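Local coordinates for protein 2,3,4,5-tetrahydropyridine-2,6-dicarboxylate N-succinyltransferase (Campylobacter jejuni, PDB 2RIJ) that probably catalyses the succinyl-CoA-dependent conversion of cyclic tetrahydrodipicolinate into acyclic N-succinyl-L-2-amino-6-oxopimelate, a step of lysine biosynthesis, at residues E17-Y22 against A66-G71; N41-A46 against L136-I141; N4-F9 against L101-H106; A60-E65 against S95-F100; S140-L145 against L209-P214. All blocks are in the same frame, centred on the assembly; numbering follows the deposited sequence.

Contact 1. Residues E17-Y22 against A66-G71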
# COMPACT_ATOMS: atom_id res chain seq x y z
N GLU A 17 -70.01 7.47 23.42
CA GLU A 17 -69.18 6.51 22.73
C GLU A 17 -70.05 5.51 21.97
O GLU A 17 -69.55 4.84 21.08
CB GLU A 17 -68.19 5.81 23.69
CG GLU A 17 -67.07 6.70 24.21
CD GLU A 17 -66.07 5.99 25.16
OE1 GLU A 17 -66.43 4.90 25.66
OE2 GLU A 17 -64.95 6.53 25.39
N GLN A 18 -71.33 5.43 22.31
CA GLN A 18 -72.28 4.58 21.59
C GLN A 18 -72.93 5.34 20.42
O GLN A 18 -73.78 4.80 19.70
CB GLN A 18 -73.33 3.99 22.55
CG GLN A 18 -74.49 4.92 22.90
CD GLN A 18 -75.43 4.40 23.99
OE1 GLN A 18 -76.50 4.97 24.20
NE2 GLN A 18 -75.04 3.34 24.68
N LYS A 19 -72.55 6.59 20.20
CA LYS A 19 -73.03 7.31 19.04
C LYS A 19 -72.48 6.63 17.80
O LYS A 19 -71.45 5.94 17.83
CB LYS A 19 -72.61 8.78 19.04
CG LYS A 19 -73.44 9.66 19.99
CD LYS A 19 -72.92 11.11 20.00
CE LYS A 19 -73.91 12.06 20.63
NZ LYS A 19 -73.84 13.45 20.09
N SER A 20 -73.19 6.83 16.69
CA SER A 20 -72.97 6.05 15.48
C SER A 20 -71.64 6.43 14.86
O SER A 20 -71.37 7.60 14.60
CB SER A 20 -74.12 6.30 14.48
OG SER A 20 -74.01 5.45 13.33
N GLY A 21 -70.82 5.41 14.64
CA GLY A 21 -69.51 5.59 14.05
C GLY A 21 -68.46 6.21 14.98
O GLY A 21 -67.33 6.43 14.55
N TYR A 22 -68.82 6.46 16.24
CA TYR A 22 -67.85 6.99 17.20
C TYR A 22 -66.58 6.14 17.19
O TYR A 22 -66.65 4.91 17.14
CB TYR A 22 -68.43 7.09 18.60
CG TYR A 22 -67.50 7.80 19.54
CD1 TYR A 22 -66.50 7.10 20.21
CD2 TYR A 22 -67.59 9.16 19.73
CE1 TYR A 22 -65.58 7.77 21.06
CE2 TYR A 22 -66.69 9.83 20.58
CZ TYR A 22 -65.71 9.11 21.25
OH TYR A 22 -64.86 9.80 22.08
N ALA A 66 -68.83 18.20 22.87
CA ALA A 66 -69.07 19.63 22.90
C ALA A 66 -69.35 20.16 21.48
O ALA A 66 -70.20 21.00 21.29
CB ALA A 66 -67.89 20.35 23.53
N PHE A 67 -68.62 19.63 20.51
CA PHE A 67 -68.74 20.01 19.13
C PHE A 67 -70.00 19.41 18.54
O PHE A 67 -70.76 20.12 17.89
CB PHE A 67 -67.52 19.54 18.34
CG PHE A 67 -66.24 20.25 18.70
CD1 PHE A 67 -66.12 21.61 18.55
CD2 PHE A 67 -65.16 19.55 19.16
CE1 PHE A 67 -64.95 22.26 18.88
CE2 PHE A 67 -63.94 20.20 19.49
CZ PHE A 67 -63.87 21.55 19.36
N MSE A 68 -70.22 18.13 18.78
CA MSE A 68 -71.41 17.47 18.24
C MSE A 68 -72.68 18.10 18.75
O MSE A 68 -73.65 18.24 17.99
CB MSE A 68 -71.38 15.99 18.53
CG MSE A 68 -70.32 15.27 17.73
SE MSE A 68 -70.39 13.32 17.95
CE MSE A 68 -69.49 13.06 19.70
N GLN A 69 -72.66 18.48 20.03
CA GLN A 69 -73.78 19.12 20.72
C GLN A 69 -74.22 20.39 20.00
O GLN A 69 -75.41 20.66 19.94
CB GLN A 69 -73.49 19.39 22.23
CG GLN A 69 -74.27 18.48 23.18
N ARG A 70 -73.30 21.14 19.42
CA ARG A 70 -73.68 22.30 18.62
C ARG A 70 -73.71 22.08 17.11
O ARG A 70 -73.61 23.03 16.34
CB ARG A 70 -72.79 23.51 18.93
CG ARG A 70 -71.32 23.38 18.65
CD ARG A 70 -70.66 24.70 19.08
NE ARG A 70 -69.22 24.71 19.04
CZ ARG A 70 -68.50 24.89 17.94
NH1 ARG A 70 -69.09 25.13 16.77
NH2 ARG A 70 -67.18 24.90 18.01
N GLY A 71 -73.86 20.83 16.68
CA GLY A 71 -74.05 20.55 15.26
C GLY A 71 -72.80 20.35 14.39
O GLY A 71 -72.92 20.20 13.18
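A lysine and a selenomethionine meet tip to tip here, Lys19 and Met68, one charged and the other not. The ammonium nitrogen NZ of Lys19 stands 3.9 Å from Met68 CB, and the methylene CD of Lys19 rests 3.9 Å from the SE atom of Met68. No hydrogen bond joins the two segments. The extended Lys19 chain carries CD and NZ out to Met68. The Met68 chain instead turns at its last torsion (chi3 -79°), and that bend brings CE round to the edge of the Tyr22 ring, near its plane, with Tyr22 CD2 4.3 Å from Met68 CE. One face of the same ring is taken by its own segment, Glu17 CA lying 3.7 Å above the plane and offset toward the rim.

The loop between helix 6-17 and strand 27-35 is thus set against the C-terminal end of helix 57-69, at the surface and away from the predicted active site. A type II beta turn runs from Lys19 to Tyr22, closed by Tyr22 N to Lys19 O at 3.1 Å, with Gly21 at positive phi. Across from it, the helix ends in a Schellman motif with Gly71 as C-prime residue, bonded Gly71 N to Met68 O at 2.9 Å and Val72 N to Phe67 O.

Lys19 NZ forms a salt bridge with Glu65, on helix 57-69 about one turn before Met68. The chemistry is therefore divided: the charge of Lys19 is answered by Glu65, while its methylenes and Tyr22 give Met68 an apolar seat.

Contact 2. Residues N41-A46 against L136-I141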
# COMPACT_ATOMS: atom_id res chain seq x y z
N ASN A 41 -55.86 33.06 8.32
CA ASN A 41 -56.23 31.65 8.26
C ASN A 41 -55.05 30.69 8.16
O ASN A 41 -55.23 29.47 8.18
CB ASN A 41 -57.16 31.42 7.08
CG ASN A 41 -58.42 32.25 7.19
OD1 ASN A 41 -59.13 32.21 8.20
ND2 ASN A 41 -58.69 33.03 6.15
N LYS A 42 -53.85 31.23 7.99
CA LYS A 42 -52.64 30.43 7.91
C LYS A 42 -52.20 30.13 9.32
O LYS A 42 -52.02 31.04 10.10
CB LYS A 42 -51.58 31.23 7.16
CG LYS A 42 -50.51 30.42 6.50
CD LYS A 42 -49.57 31.33 5.70
CE LYS A 42 -50.16 31.70 4.34
NZ LYS A 42 -50.16 30.54 3.38
N ILE A 43 -52.12 28.85 9.68
CA ILE A 43 -51.62 28.43 10.99
C ILE A 43 -50.10 28.26 10.85
O ILE A 43 -49.62 27.40 10.09
CB ILE A 43 -52.27 27.11 11.49
CG1 ILE A 43 -53.83 27.20 11.44
CG2 ILE A 43 -51.74 26.73 12.86
CD1 ILE A 43 -54.43 28.44 12.01
N LEU A 44 -49.36 29.13 11.53
CA LEU A 44 -47.92 29.12 11.54
C LEU A 44 -47.27 28.25 12.61
O LEU A 44 -46.10 27.89 12.44
CB LEU A 44 -47.38 30.54 11.68
CG LEU A 44 -48.01 31.58 10.76
CD1 LEU A 44 -47.26 32.86 11.00
CD2 LEU A 44 -47.92 31.14 9.32
N GLN A 45 -47.99 27.95 13.68
CA GLN A 45 -47.50 27.13 14.77
C GLN A 45 -48.66 26.73 15.68
O GLN A 45 -49.65 27.47 15.81
CB GLN A 45 -46.46 27.89 15.62
CG GLN A 45 -45.77 27.02 16.64
CD GLN A 45 -44.63 27.69 17.37
OE1 GLN A 45 -43.53 27.10 17.52
NE2 GLN A 45 -44.86 28.91 17.85
N ALA A 46 -48.51 25.60 16.34
CA ALA A 46 -49.43 25.12 17.35
C ALA A 46 -48.64 24.72 18.60
O ALA A 46 -47.54 24.13 18.48
CB ALA A 46 -50.20 23.94 16.80
N LEU A 136 -53.00 15.88 7.70
CA LEU A 136 -53.73 16.70 6.77
C LEU A 136 -53.75 18.16 7.13
O LEU A 136 -54.33 18.97 6.43
CB LEU A 136 -55.14 16.17 6.69
CG LEU A 136 -55.23 14.70 6.28
CD1 LEU A 136 -56.65 14.26 6.42
CD2 LEU A 136 -54.72 14.53 4.86
N SER A 137 -53.13 18.50 8.26
CA SER A 137 -53.20 19.86 8.76
C SER A 137 -51.92 20.22 9.47
O SER A 137 -51.21 19.34 9.95
CB SER A 137 -54.39 20.05 9.71
OG SER A 137 -54.35 19.24 10.87
N VAL A 138 -51.66 21.52 9.57
CA VAL A 138 -50.60 22.04 10.42
C VAL A 138 -50.80 21.55 11.86
O VAL A 138 -49.86 21.10 12.51
CB VAL A 138 -50.52 23.56 10.38
CG1 VAL A 138 -49.43 24.05 11.35
CG2 VAL A 138 -50.24 24.06 8.93
N GLU A 139 -52.02 21.62 12.33
CA GLU A 139 -52.34 21.21 13.69
C GLU A 139 -51.96 19.74 13.96
O GLU A 139 -51.43 19.41 15.03
CB GLU A 139 -53.84 21.44 13.97
CG GLU A 139 -54.30 22.92 13.97
CD GLU A 139 -54.81 23.45 12.62
OE1 GLU A 139 -54.37 23.01 11.52
OE2 GLU A 139 -55.65 24.37 12.67
N SER A 140 -52.32 18.83 13.04
CA SER A 140 -52.01 17.43 13.24
C SER A 140 -50.51 17.15 13.07
O SER A 140 -49.98 16.31 13.77
CB SER A 140 -52.85 16.50 12.36
OG SER A 140 -52.51 16.64 11.02
N ILE A 141 -49.82 17.88 12.20
CA ILE A 141 -48.36 17.78 12.12
C ILE A 141 -47.76 18.10 13.49
O ILE A 141 -46.89 17.38 13.99
CB ILE A 141 -47.71 18.76 11.08
CG1 ILE A 141 -48.15 18.41 9.67
CG2 ILE A 141 -46.16 18.68 11.18
CD1 ILE A 141 -47.90 19.51 8.64
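The first turn of helix 138-149 packs against the start of strand 43-48, with Val138 and Glu139 closing on Ile43. The backbones come nearest at Ile43 and Val138, whose CA atoms are 6.5 Å apart. Val138 straddles the strand's carbonyl: its CG1 and CG2 each lie 3.6 Å from Ile43 O. With CG1 anti to the backbone N (chi1 177°), that methyl also comes within 3.8 Å of Ile43 CG2, and the two side chains cross obliquely.

Glu139 reaches the strand by another route. Its chain is bent at chi2 (92°), and its side chain and that of Ile43 cross at about a right angle, with Glu139 OE2 3.6 Å from Ile43 CG1. Since the partner is a carbon, this is packing, and no hydrogen bond spans the two segments.

The start of the helix is held by a capping box. Ser140 N donates to Ser137 OG at 3.0 Å, and Ser137 N makes a weak return bond to Ser140 OG at 3.4 Å. Glu80 adds a second layer, accepting through OE2 from Ser137 OG and through OE1 from Ser140 OG.

On the strand side Leu44 and Gln45 both face Asp34, which makes a classic beta bulge in the antiparallel pairing with strand 27-35. Together these features are those of a helix laid against an antiparallel sheet, its N-terminus closed by a Ser137-Ser140 capping box and the strand beneath it bulged.

Contact 3. Residues N4-F9 against L101-H106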
# COMPACT_ATOMS: atom_id res chain seq x y z
N ASN A 4 -73.93 15.26 38.06
CA ASN A 4 -73.72 15.58 39.46
C ASN A 4 -72.78 14.61 40.16
O ASN A 4 -72.04 14.99 41.06
CB ASN A 4 -75.08 15.71 40.16
CG ASN A 4 -75.91 16.87 39.57
OD1 ASN A 4 -75.46 18.01 39.55
ND2 ASN A 4 -77.10 16.56 39.04
N THR A 5 -72.74 13.37 39.70
CA THR A 5 -71.83 12.38 40.27
C THR A 5 -70.86 11.82 39.23
O THR A 5 -71.10 11.92 38.04
CB THR A 5 -72.65 11.23 40.85
OG1 THR A 5 -73.29 10.54 39.78
CG2 THR A 5 -73.73 11.75 41.81
N LYS A 6 -69.80 11.19 39.68
CA LYS A 6 -68.87 10.54 38.75
C LYS A 6 -69.52 9.37 38.01
O LYS A 6 -69.12 9.01 36.91
CB LYS A 6 -67.58 10.12 39.46
CG LYS A 6 -66.86 11.28 40.05
CD LYS A 6 -65.55 10.89 40.65
CE LYS A 6 -64.86 12.09 41.24
NZ LYS A 6 -63.77 11.71 42.19
N GLU A 7 -70.53 8.77 38.64
CA GLU A 7 -71.36 7.81 37.97
C GLU A 7 -72.17 8.38 36.79
O GLU A 7 -72.36 7.71 35.75
CB GLU A 7 -72.32 7.19 38.98
CG GLU A 7 -73.42 6.37 38.35
CD GLU A 7 -74.41 5.86 39.37
OE1 GLU A 7 -75.30 6.64 39.81
OE2 GLU A 7 -74.30 4.68 39.73
N ASP A 8 -72.70 9.59 36.97
CA ASP A 8 -73.43 10.29 35.89
C ASP A 8 -72.43 10.53 34.76
O ASP A 8 -72.76 10.35 33.60
CB ASP A 8 -73.92 11.66 36.36
CG ASP A 8 -75.07 11.59 37.34
OD1 ASP A 8 -75.81 10.56 37.35
OD2 ASP A 8 -75.26 12.61 38.08
N PHE A 9 -71.23 10.95 35.14
CA PHE A 9 -70.15 11.24 34.20
C PHE A 9 -69.81 10.01 33.33
O PHE A 9 -69.76 10.12 32.10
CB PHE A 9 -68.91 11.68 34.95
CG PHE A 9 -67.73 11.97 34.07
CD1 PHE A 9 -67.64 13.18 33.41
CD2 PHE A 9 -66.74 11.03 33.87
CE1 PHE A 9 -66.54 13.48 32.61
CE2 PHE A 9 -65.65 11.31 33.08
CZ PHE A 9 -65.55 12.54 32.44
N LEU A 101 -64.51 19.05 39.75
CA LEU A 101 -63.95 20.41 39.73
C LEU A 101 -63.25 20.84 41.02
O LEU A 101 -62.36 21.69 41.00
CB LEU A 101 -65.02 21.43 39.32
CG LEU A 101 -65.61 21.27 37.92
CD1 LEU A 101 -66.72 22.31 37.64
CD2 LEU A 101 -64.53 21.36 36.84
N GLU A 102 -63.60 20.24 42.15
CA GLU A 102 -62.99 20.62 43.43
C GLU A 102 -61.84 19.68 43.80
O GLU A 102 -61.31 19.75 44.91
CB GLU A 102 -64.06 20.66 44.54
CG GLU A 102 -65.21 21.65 44.28
N GLU A 103 -61.44 18.83 42.87
CA GLU A 103 -60.35 17.89 43.08
C GLU A 103 -59.10 18.30 42.34
O GLU A 103 -59.16 19.00 41.32
CB GLU A 103 -60.74 16.52 42.57
CG GLU A 103 -61.91 15.92 43.30
CD GLU A 103 -62.20 14.51 42.84
OE1 GLU A 103 -61.65 14.09 41.79
OE2 GLU A 103 -62.98 13.82 43.53
N ASP A 104 -57.97 17.83 42.84
CA ASP A 104 -56.68 18.16 42.24
C ASP A 104 -56.20 17.06 41.32
O ASP A 104 -56.60 15.90 41.43
CB ASP A 104 -55.61 18.41 43.31
CG ASP A 104 -55.92 19.61 44.20
OD1 ASP A 104 -56.49 20.61 43.71
OD2 ASP A 104 -55.58 19.54 45.41
N GLY A 105 -55.34 17.45 40.39
CA GLY A 105 -54.63 16.50 39.55
C GLY A 105 -55.30 15.96 38.30
O GLY A 105 -54.87 14.93 37.75
N HIS A 106 -56.37 16.62 37.87
CA HIS A 106 -57.04 16.23 36.64
C HIS A 106 -56.56 17.21 35.59
O HIS A 106 -57.06 18.33 35.47
CB HIS A 106 -58.55 16.31 36.80
CG HIS A 106 -59.10 15.47 37.89
ND1 HIS A 106 -59.20 14.10 37.78
CD2 HIS A 106 -59.60 15.80 39.10
CE1 HIS A 106 -59.74 13.62 38.89
NE2 HIS A 106 -59.99 14.63 39.70
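Lys6 and Glu103 form a salt bridge from opposite directions, Lys6 NZ lying 2.6 Å from Glu103 OE2 and using the syn lone pair of that oxygen. The ammonium also leans toward the other oxygen, Lys6 NZ being 3.2 Å from Glu103 OE1. Both chains are extended beyond CG, so each spans the gap at nearly full length.

The next shell holds the carboxylate. His106 NE2 donates to Glu103 OE1 at 2.7 Å with an N-H...O angle of 155°; OE1 accepts through its anti lone pair and lies near the imidazole plane, 13° out of it. Glu103 is thus gripped at both oxygens, which should fix the turn of its carboxylate. The carboxylate, shared by Lys6 and His106, may favour a positive charge on the imidazole.

Lys6 is the first residue of helix 6-17, whose start is closed by a capping box: Asp8 N donates to Thr5 OG1 at 3.0 Å, while Asp8 OD2 accepts from both Asn4 N and Thr5 N, the latter from 48° out of the carboxylate plane.

The bridge links this helix start to the loop between helices 87-96 and 107-117. The Phe100 ring lies between Phe9 and His106 and meets each edge-to-face.

Contact 4. Residues A60-E65 against S95-F100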
# COMPACT_ATOMS: atom_id res chain seq x y z
N ALA A 60 -61.59 12.97 26.00
CA ALA A 60 -61.71 13.16 24.55
C ALA A 60 -63.21 13.11 24.14
O ALA A 60 -63.66 13.91 23.34
CB ALA A 60 -60.91 12.07 23.82
N ALA A 61 -63.97 12.20 24.74
CA ALA A 61 -65.40 12.02 24.44
C ALA A 61 -66.16 13.31 24.78
O ALA A 61 -67.00 13.74 23.98
CB ALA A 61 -65.97 10.85 25.22
N ILE A 62 -65.84 13.91 25.93
CA ILE A 62 -66.50 15.15 26.38
C ILE A 62 -66.22 16.25 25.38
O ILE A 62 -67.11 16.97 25.02
CB ILE A 62 -66.07 15.59 27.82
CG1 ILE A 62 -66.50 14.57 28.89
CG2 ILE A 62 -66.61 16.98 28.14
CD1 ILE A 62 -68.02 14.16 28.84
N MSE A 63 -64.99 16.36 24.88
CA MSE A 63 -64.60 17.40 23.93
C MSE A 63 -65.27 17.23 22.58
O MSE A 63 -65.78 18.17 22.00
CB MSE A 63 -63.08 17.38 23.66
CG MSE A 63 -62.22 17.77 24.83
SE MSE A 63 -62.74 19.43 25.71
CE MSE A 63 -63.13 20.59 24.18
N LEU A 64 -65.25 16.01 22.07
CA LEU A 64 -65.92 15.69 20.81
C LEU A 64 -67.42 15.96 20.93
O LEU A 64 -68.05 16.51 20.00
CB LEU A 64 -65.67 14.23 20.43
CG LEU A 64 -64.21 13.97 20.02
CD1 LEU A 64 -63.97 12.47 19.91
CD2 LEU A 64 -63.87 14.73 18.72
N GLU A 65 -68.00 15.58 22.06
CA GLU A 65 -69.42 15.86 22.30
C GLU A 65 -69.75 17.38 22.38
O GLU A 65 -70.82 17.78 21.98
CB GLU A 65 -69.90 15.13 23.53
CG GLU A 65 -71.36 15.34 23.89
CD GLU A 65 -72.34 14.75 22.88
OE1 GLU A 65 -71.95 13.98 21.97
OE2 GLU A 65 -73.55 15.05 23.03
N SER A 95 -68.87 21.81 32.51
CA SER A 95 -70.09 21.38 33.16
C SER A 95 -70.20 19.84 33.23
O SER A 95 -70.63 19.30 34.26
CB SER A 95 -71.33 22.04 32.54
OG SER A 95 -71.68 21.46 31.31
N CYS A 96 -69.78 19.14 32.18
CA CYS A 96 -69.73 17.66 32.20
C CYS A 96 -68.73 17.18 33.25
O CYS A 96 -68.92 16.13 33.85
CB CYS A 96 -69.28 17.10 30.86
SG CYS A 96 -70.40 17.43 29.53
N PHE A 97 -67.69 17.97 33.49
CA PHE A 97 -66.69 17.63 34.50
C PHE A 97 -67.02 18.09 35.92
O PHE A 97 -66.19 17.99 36.81
CB PHE A 97 -65.35 18.24 34.12
CG PHE A 97 -64.64 17.56 32.97
CD1 PHE A 97 -64.29 16.20 33.05
CD2 PHE A 97 -64.21 18.29 31.87
CE1 PHE A 97 -63.57 15.59 32.03
CE2 PHE A 97 -63.50 17.66 30.83
CZ PHE A 97 -63.19 16.32 30.92
N LYS A 98 -68.22 18.62 36.11
CA LYS A 98 -68.64 19.12 37.42
C LYS A 98 -68.23 18.24 38.62
O LYS A 98 -67.65 18.77 39.56
CB LYS A 98 -70.14 19.39 37.41
CG LYS A 98 -70.72 19.97 38.71
CD LYS A 98 -72.19 20.30 38.47
CE LYS A 98 -73.00 20.45 39.77
NZ LYS A 98 -73.34 19.15 40.45
N PRO A 99 -68.47 16.90 38.57
CA PRO A 99 -68.07 16.08 39.73
C PRO A 99 -66.58 16.13 40.14
O PRO A 99 -66.24 15.73 41.25
CB PRO A 99 -68.45 14.67 39.29
CG PRO A 99 -69.43 14.83 38.21
CD PRO A 99 -69.06 16.07 37.50
N PHE A 100 -65.71 16.63 39.26
CA PHE A 100 -64.26 16.64 39.51
C PHE A 100 -63.70 18.01 39.83
O PHE A 100 -62.52 18.12 40.12
CB PHE A 100 -63.52 16.19 38.23
CG PHE A 100 -63.88 14.82 37.75
CD1 PHE A 100 -63.23 13.70 38.25
CD2 PHE A 100 -64.86 14.64 36.77
CE1 PHE A 100 -63.57 12.45 37.79
CE2 PHE A 100 -65.20 13.40 36.31
CZ PHE A 100 -64.57 12.30 36.80
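Ile62 and Cys96 carry the apolar contact, with Phe97 as a second wall. The isoleucine presents two methyls to one carbon: CG2 and CD1 of Ile62 are each 3.8 Å from Cys96 CB. The same two methyls stand 4.1 Å from Cys96 SG, so the cysteine is met as evenly by one branch as by the other. Chi2 of Ile62 (-51°) places CD1 at Cys96, side by side with CG2. CG2 does double duty, since Phe97 CE2 lies 4.2 Å from Ile62 CG2 in an oblique approach to the ring. All three residues are buried.

Polar bonds run along the segments and not between them. Helix 57-69 keeps its regular pattern here, for instance Glu65 N to Ala61 O at 2.8 Å. The other segment leaves its helix at Phe97, and the chain then coils on through Lys98 N to Ser95 O at 3.1 Å and Phe100 N to Phe97 O at 2.8 Å. The edge of the Phe100 ring faces Phe97 O, in the ring plane.

The contact is buried among four helices. Helices 57-69 and 87-96 meet here through Ile62 and Cys96, and also through Ala93 and Phe92 of the latter; helix 6-17 lays Leu12 on both Ile62 and Cys96 and Ile13 on Ile62, while helix 107-117 brings Ile109 and Leu112 to Phe97.

Contact 5. Residues S140-L145 against L209-P214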
# COMPACT_ATOMS: atom_id res chain seq x y z
N SER A 140 -52.32 18.83 13.04
CA SER A 140 -52.01 17.43 13.24
C SER A 140 -50.51 17.15 13.07
O SER A 140 -49.98 16.31 13.77
CB SER A 140 -52.85 16.50 12.36
OG SER A 140 -52.51 16.64 11.02
N ILE A 141 -49.82 17.88 12.20
CA ILE A 141 -48.36 17.78 12.12
C ILE A 141 -47.76 18.10 13.49
O ILE A 141 -46.89 17.38 13.99
CB ILE A 141 -47.71 18.76 11.08
CG1 ILE A 141 -48.15 18.41 9.67
CG2 ILE A 141 -46.16 18.68 11.18
CD1 ILE A 141 -47.90 19.51 8.64
N TYR A 142 -48.23 19.18 14.10
CA TYR A 142 -47.69 19.58 15.42
C TYR A 142 -48.01 18.56 16.52
O TYR A 142 -47.13 18.24 17.35
CB TYR A 142 -48.15 20.99 15.78
CG TYR A 142 -47.21 22.07 15.31
CD1 TYR A 142 -47.28 22.57 14.04
CD2 TYR A 142 -46.17 22.51 16.14
CE1 TYR A 142 -46.39 23.53 13.61
CE2 TYR A 142 -45.29 23.48 15.72
CZ TYR A 142 -45.42 23.99 14.46
OH TYR A 142 -44.54 24.95 14.00
N LEU A 143 -49.21 17.97 16.48
CA LEU A 143 -49.53 16.90 17.44
C LEU A 143 -48.55 15.69 17.28
O LEU A 143 -48.08 15.12 18.28
CB LEU A 143 -50.97 16.46 17.31
CG LEU A 143 -51.44 15.37 18.27
CD1 LEU A 143 -51.15 15.68 19.73
CD2 LEU A 143 -52.92 15.15 18.03
N LYS A 144 -48.31 15.28 16.04
CA LYS A 144 -47.36 14.23 15.72
C LYS A 144 -45.93 14.57 16.22
O LYS A 144 -45.29 13.77 16.87
CB LYS A 144 -47.37 13.96 14.21
CG LYS A 144 -48.68 13.24 13.73
CD LYS A 144 -48.87 13.26 12.23
CE LYS A 144 -50.05 12.40 11.78
NZ LYS A 144 -49.78 10.96 11.88
N LEU A 145 -45.47 15.79 15.98
CA LEU A 145 -44.13 16.18 16.44
C LEU A 145 -44.05 16.11 17.96
O LEU A 145 -43.05 15.65 18.48
CB LEU A 145 -43.76 17.56 15.92
CG LEU A 145 -43.54 17.66 14.39
CD1 LEU A 145 -43.30 19.12 13.97
CD2 LEU A 145 -42.41 16.72 13.86
N LEU A 209 -36.87 23.27 22.13
CA LEU A 209 -37.00 23.97 23.39
C LEU A 209 -38.10 25.05 23.37
O LEU A 209 -38.45 25.57 24.41
CB LEU A 209 -35.62 24.52 23.86
CG LEU A 209 -34.65 23.45 24.39
CD1 LEU A 209 -33.27 24.15 24.61
CD2 LEU A 209 -35.16 22.76 25.68
N ALA A 210 -38.67 25.34 22.20
CA ALA A 210 -39.82 26.23 22.17
C ALA A 210 -41.06 25.45 22.70
O ALA A 210 -42.10 26.07 22.99
CB ALA A 210 -40.08 26.80 20.73
N HIS A 211 -40.94 24.14 22.83
CA HIS A 211 -42.11 23.27 23.12
C HIS A 211 -41.97 22.25 24.26
O HIS A 211 -42.97 21.89 24.86
CB HIS A 211 -42.53 22.52 21.84
CG HIS A 211 -43.00 23.41 20.76
ND1 HIS A 211 -44.30 23.85 20.66
CD2 HIS A 211 -42.32 24.01 19.75
CE1 HIS A 211 -44.40 24.68 19.64
NE2 HIS A 211 -43.21 24.82 19.09
N ILE A 212 -40.75 21.75 24.50
CA ILE A 212 -40.53 20.60 25.37
C ILE A 212 -39.60 21.00 26.49
O ILE A 212 -38.64 21.72 26.26
CB ILE A 212 -39.89 19.44 24.55
CG1 ILE A 212 -40.74 19.18 23.27
CG2 ILE A 212 -39.63 18.14 25.42
CD1 ILE A 212 -42.09 18.52 23.48
N ILE A 213 -39.89 20.50 27.68
CA ILE A 213 -39.09 20.73 28.86
C ILE A 213 -38.29 19.46 29.09
O ILE A 213 -38.88 18.42 29.40
CB ILE A 213 -39.96 21.05 30.08
CG1 ILE A 213 -40.83 22.29 29.83
CG2 ILE A 213 -39.07 21.25 31.38
CD1 ILE A 213 -41.99 22.52 30.84
N PRO A 214 -36.96 19.53 28.97
CA PRO A 214 -36.16 18.33 29.21
C PRO A 214 -36.30 17.80 30.64
O PRO A 214 -36.71 18.55 31.53
CB PRO A 214 -34.72 18.84 29.04
CG PRO A 214 -34.82 19.97 28.12
CD PRO A 214 -36.09 20.66 28.55
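The aromatic contact is a single pair, Tyr142 against His211. Their ring centroids lie 6.0 Å apart with the planes at 51°, an oblique meeting. Tyr142 CE2 does the touching, equally near His211 NE2 and His211 CE1 at 4.2 Å from each. Relative to the Tyr142 ring, NE2 sits at the edge, near its plane. The Tyr142 torsion is unusual (chi1 -91°) and swings the ring end toward the histidine although its CB does not point that way. The side chains as a whole cross at about a right angle.

No hydrogen bond links the two segments, yet the imidazole is held firmly by others. His211 ND1 is bonded to the hydroxyl of Tyr146, one turn further along the helix from Tyr142, and His211 NE2 to Gln45 OE1 of strand 43-48. These two hydrogen bonds, one at each nitrogen, should fix the rotation of the imidazole that Tyr142 touches. Backbone bonds such as Leu145 N to Ile141 O at 2.9 Å keep the helix regular beneath Tyr142.

The same loop also bonds to the second subunit: His211 O accepts from Lys191 NZ of that subunit, and Pro214 O from its Arg184 NH2.

Helix 138-149 is thereby joined to the loop that leads from strand 201-203 to strand 219-220. Strand 43-48 packs Gln45 and Ala46 on Tyr142, and strand 124-129 brings Val127 and Leu129 to Leu143.

Contacts 1, 3 and 4 belong to one helical group, contacts 2 and 5 to the part where a helix packs on the antiparallel sheet. Centres of contacts 3 and 4 are about 10 Å apart, those of 1 and 4, which share helix 57-69, about 13 Å. Contacts 2 and 5, about 12 Å between centres, share helix 138-149. Contacts 2 and 3 stand about 33 Å apart. Along the chain, contacts 1 and 4 cross and both lie within the span of contact 3; contact 2 crosses contacts 1 and 3 and spans contact 4, an interleaving that ties the N-terminal region into one unit. The 209-214 segment of contact 5 leads on toward the parallel strands.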